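Local structure of nitrate transport protein (Parabacteroides distasonis, 3HN0) at residues C80-T85 with C240-L245. The protein probably serves as the substrate-binding component of an ABC transporter, perhaps for nitrate or a related solute, though its ligand is not established. Residues are numbered along the deposited sequence; the frame is centred on the assembly and turned at random. Where two conformers were deposited one is given.
With EDO (1,2-ethanediol), chain E.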
loop_
_atom_site.group_PDB
_atom_site.type_symbol
_atom_site.label_atom_id
_atom_site.label_comp_id
_atom_site.label_asym_id
_atom_site.label_seq_id
_atom_site.Cartn_x
_atom_site.Cartn_y
_atom_site.Cartn_z
ATOM N N CYS A 80 3.713 5.733 12.739
ATOM C CA CYS A 80 2.270 5.479 12.575
ATOM C C CYS A 80 1.972 4.013 12.825
ATOM O O CYS A 80 2.622 3.163 12.223
ATOM C CB CYS A 80 1.828 5.922 11.207
ATOM S SG CYS A 80 0.067 5.524 10.869
ATOM N N PRO A 81 0.968 3.698 13.700
ATOM C CA PRO A 81 0.712 2.316 14.077
ATOM C C PRO A 81 -0.505 1.669 13.453
ATOM O O PRO A 81 -0.788 0.509 13.749
ATOM C CB PRO A 81 0.441 2.453 15.576
ATOM C CG PRO A 81 -0.254 3.748 15.714
ATOM C CD PRO A 81 0.378 4.631 14.657
ATOM N N ILE A 82 -1.256 2.421 12.681
ATOM C CA ILE A 82 -2.523 1.910 12.186
ATOM C C ILE A 82 -2.713 2.496 10.796
ATOM O O ILE A 82 -2.372 3.648 10.519
ATOM C CB ILE A 82 -3.678 2.217 13.209
ATOM C CG1 ILE A 82 -5.044 1.660 12.733
ATOM C CG2 ILE A 82 -3.826 3.743 13.438
ATOM C CD1 ILE A 82 -6.239 1.818 13.751
ATOM N N TRP A 83 -3.223 1.658 9.888
ATOM C CA TRP A 83 -3.240 1.997 8.469
ATOM C C TRP A 83 -4.636 1.832 7.817
ATOM O O TRP A 83 -4.830 2.144 6.654
ATOM C CB TRP A 83 -2.169 1.153 7.729
ATOM C CG TRP A 83 -0.800 1.455 8.303
ATOM C CD1 TRP A 83 -0.238 0.878 9.393
ATOM C CD2 TRP A 83 0.086 2.515 7.896
ATOM N NE1 TRP A 83 0.960 1.472 9.693
ATOM C CE2 TRP A 83 1.212 2.462 8.763
ATOM C CE3 TRP A 83 0.072 3.459 6.855
ATOM C CZ2 TRP A 83 2.265 3.330 8.663
ATOM C CZ3 TRP A 83 1.154 4.321 6.732
ATOM C CH2 TRP A 83 2.240 4.264 7.658
ATOM N N GLY A 84 -5.591 1.326 8.569
ATOM C CA GLY A 84 -6.947 1.049 8.063
ATOM C C GLY A 84 -7.957 1.844 8.867
ATOM O O GLY A 84 -8.409 1.422 9.926
ATOM N N THR A 85 -8.286 3.048 8.416
ATOM C CA THR A 85 -9.187 3.860 9.184
ATOM C C THR A 85 -10.502 4.220 8.533
ATOM O O THR A 85 -11.433 4.619 9.234
ATOM C CB THR A 85 -8.490 5.160 9.683
ATOM O OG1 THR A 85 -8.228 6.009 8.600
ATOM C CG2 THR A 85 -7.189 4.853 10.341
ATOM N N CYS A 240 -8.311 -2.742 10.606
ATOM C CA CYS A 240 -7.515 -1.642 11.138
ATOM C C CYS A 240 -6.098 -1.648 10.597
ATOM O O CYS A 240 -5.417 -0.608 10.679
ATOM C CB CYS A 240 -7.448 -1.677 12.689
ATOM S SG CYS A 240 -9.059 -1.382 13.422
ATOM N N LYS A 241 -5.625 -2.779 10.061
ATOM C CA LYS A 241 -4.281 -2.800 9.431
ATOM C C LYS A 241 -3.221 -2.258 10.426
ATOM O O LYS A 241 -2.523 -1.256 10.174
ATOM C CB LYS A 241 -4.250 -1.977 8.126
ATOM C CG LYS A 241 -5.239 -2.475 7.016
ATOM C CD LYS A 241 -4.904 -3.897 6.558
ATOM C CE LYS A 241 -5.845 -4.414 5.439
ATOM N NZ LYS A 241 -7.043 -5.094 6.005
ATOM N N ILE A 242 -3.090 -2.984 11.523
ATOM C CA ILE A 242 -2.251 -2.613 12.651
ATOM C C ILE A 242 -0.806 -3.052 12.360
ATOM O O ILE A 242 -0.535 -4.235 12.150
ATOM C CB ILE A 242 -2.799 -3.215 13.989
ATOM C CG1 ILE A 242 -4.242 -2.735 14.258
ATOM C CG2 ILE A 242 -1.866 -2.930 15.181
ATOM C CD1 ILE A 242 -4.390 -1.216 14.631
ATOM N N TYR A 243 0.110 -2.086 12.393
ATOM C CA TYR A 243 1.532 -2.321 12.163
ATOM C C TYR A 243 2.280 -1.027 12.391
ATOM O O TYR A 243 1.882 0.017 11.863
ATOM C CB TYR A 243 1.769 -2.759 10.732
ATOM C CG TYR A 243 3.192 -3.166 10.415
ATOM C CD1 TYR A 243 3.669 -4.416 10.780
ATOM C CD2 TYR A 243 4.067 -2.322 9.716
ATOM C CE1 TYR A 243 4.963 -4.824 10.460
ATOM C CE2 TYR A 243 5.363 -2.739 9.391
ATOM C CZ TYR A 243 5.802 -3.992 9.764
ATOM O OH TYR A 243 7.100 -4.405 9.466
ATOM N N TYR A 244 3.368 -1.080 13.140
ATOM C CA TYR A 244 4.098 0.144 13.414
ATOM C C TYR A 244 5.222 0.354 12.389
ATOM O O TYR A 244 6.099 -0.505 12.215
ATOM C CB TYR A 244 4.644 0.163 14.854
ATOM C CG TYR A 244 5.370 1.444 15.111
ATOM C CD1 TYR A 244 4.678 2.597 15.352
ATOM C CD2 TYR A 244 6.749 1.505 15.031
ATOM C CE1 TYR A 244 5.339 3.788 15.544
ATOM C CE2 TYR A 244 7.417 2.680 15.286
ATOM C CZ TYR A 244 6.718 3.815 15.496
ATOM O OH TYR A 244 7.344 5.020 15.736
ATOM N N LEU A 245 5.195 1.507 11.725
ATOM C CA LEU A 245 6.323 1.998 10.961
ATOM C C LEU A 245 6.813 3.307 11.528
ATOM O O LEU A 245 6.010 4.254 11.791
ATOM C CB LEU A 245 5.943 2.243 9.489
ATOM C CG LEU A 245 5.764 1.038 8.611
ATOM C CD1 LEU A 245 5.299 1.577 7.236
ATOM C CD2 LEU A 245 7.068 0.250 8.458
HETATM C C1 EDO E . 5.475 -5.671 14.670
HETATM O O1 EDO E . 6.520 -5.509 13.715
HETATM C C2 EDO E . 4.192 -4.968 14.266
HETATM O O2 EDO E . 4.364 -3.560 14.103
#
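A beta bulge, in which Y243 and Y244 lie opposite the single residue P81, interrupts the antiparallel pairing of strand 76-82 with strand 242-246, outermost in the sheet of this chain. Before it, C80 and L245 form a hydrogen-bonded pair, C80 N to L245 O at 2.9 Å and L245 N to C80 O at 3.1 Å; beyond it, I82 faces I242 as a non-hydrogen-bonded pair, the register having slipped by one residue. Within the bulge Y243 N reaches P81 O from above the carbonyl plane, while Y243 O is left to the W83 indole. NE1 of W83 donates to Y243 O over 2.8 Å, and the acceptor lies in the ring plane. With CG beside its own backbone N (chi1 -60°), the indole is laid back along the sheet, where C80 SG sits over one face near the rim and L245 CD1 meets CZ2 of W83 at 3.8 Å. In the mixed sheet of this two-lobed, periplasmic-binding-protein-like fold, the contact lies where strand 76-82 runs out toward the other lobe and helix 234-240 gives way to strand 242-246. K241 leaves the helix with positive phi, and C240 O accepts two amides: W83 N in the carbonyl plane at 3.3 Å, and G84 N from above it at 2.9 Å. On the sheet face carrying I82 and I242, CD1 of I242 packs 3.5 Å from CG1 of I82, and C240 CB touches I82 CD1; helices 16-19 and 196-212 cover I242. At the bulge itself, P81 CA lies at the edge of the Y244 ring, whose hydroxyl bonds E200, while Y244 N donates almost straight (176°) to O2 of an ethanediol, 2.8 Å away.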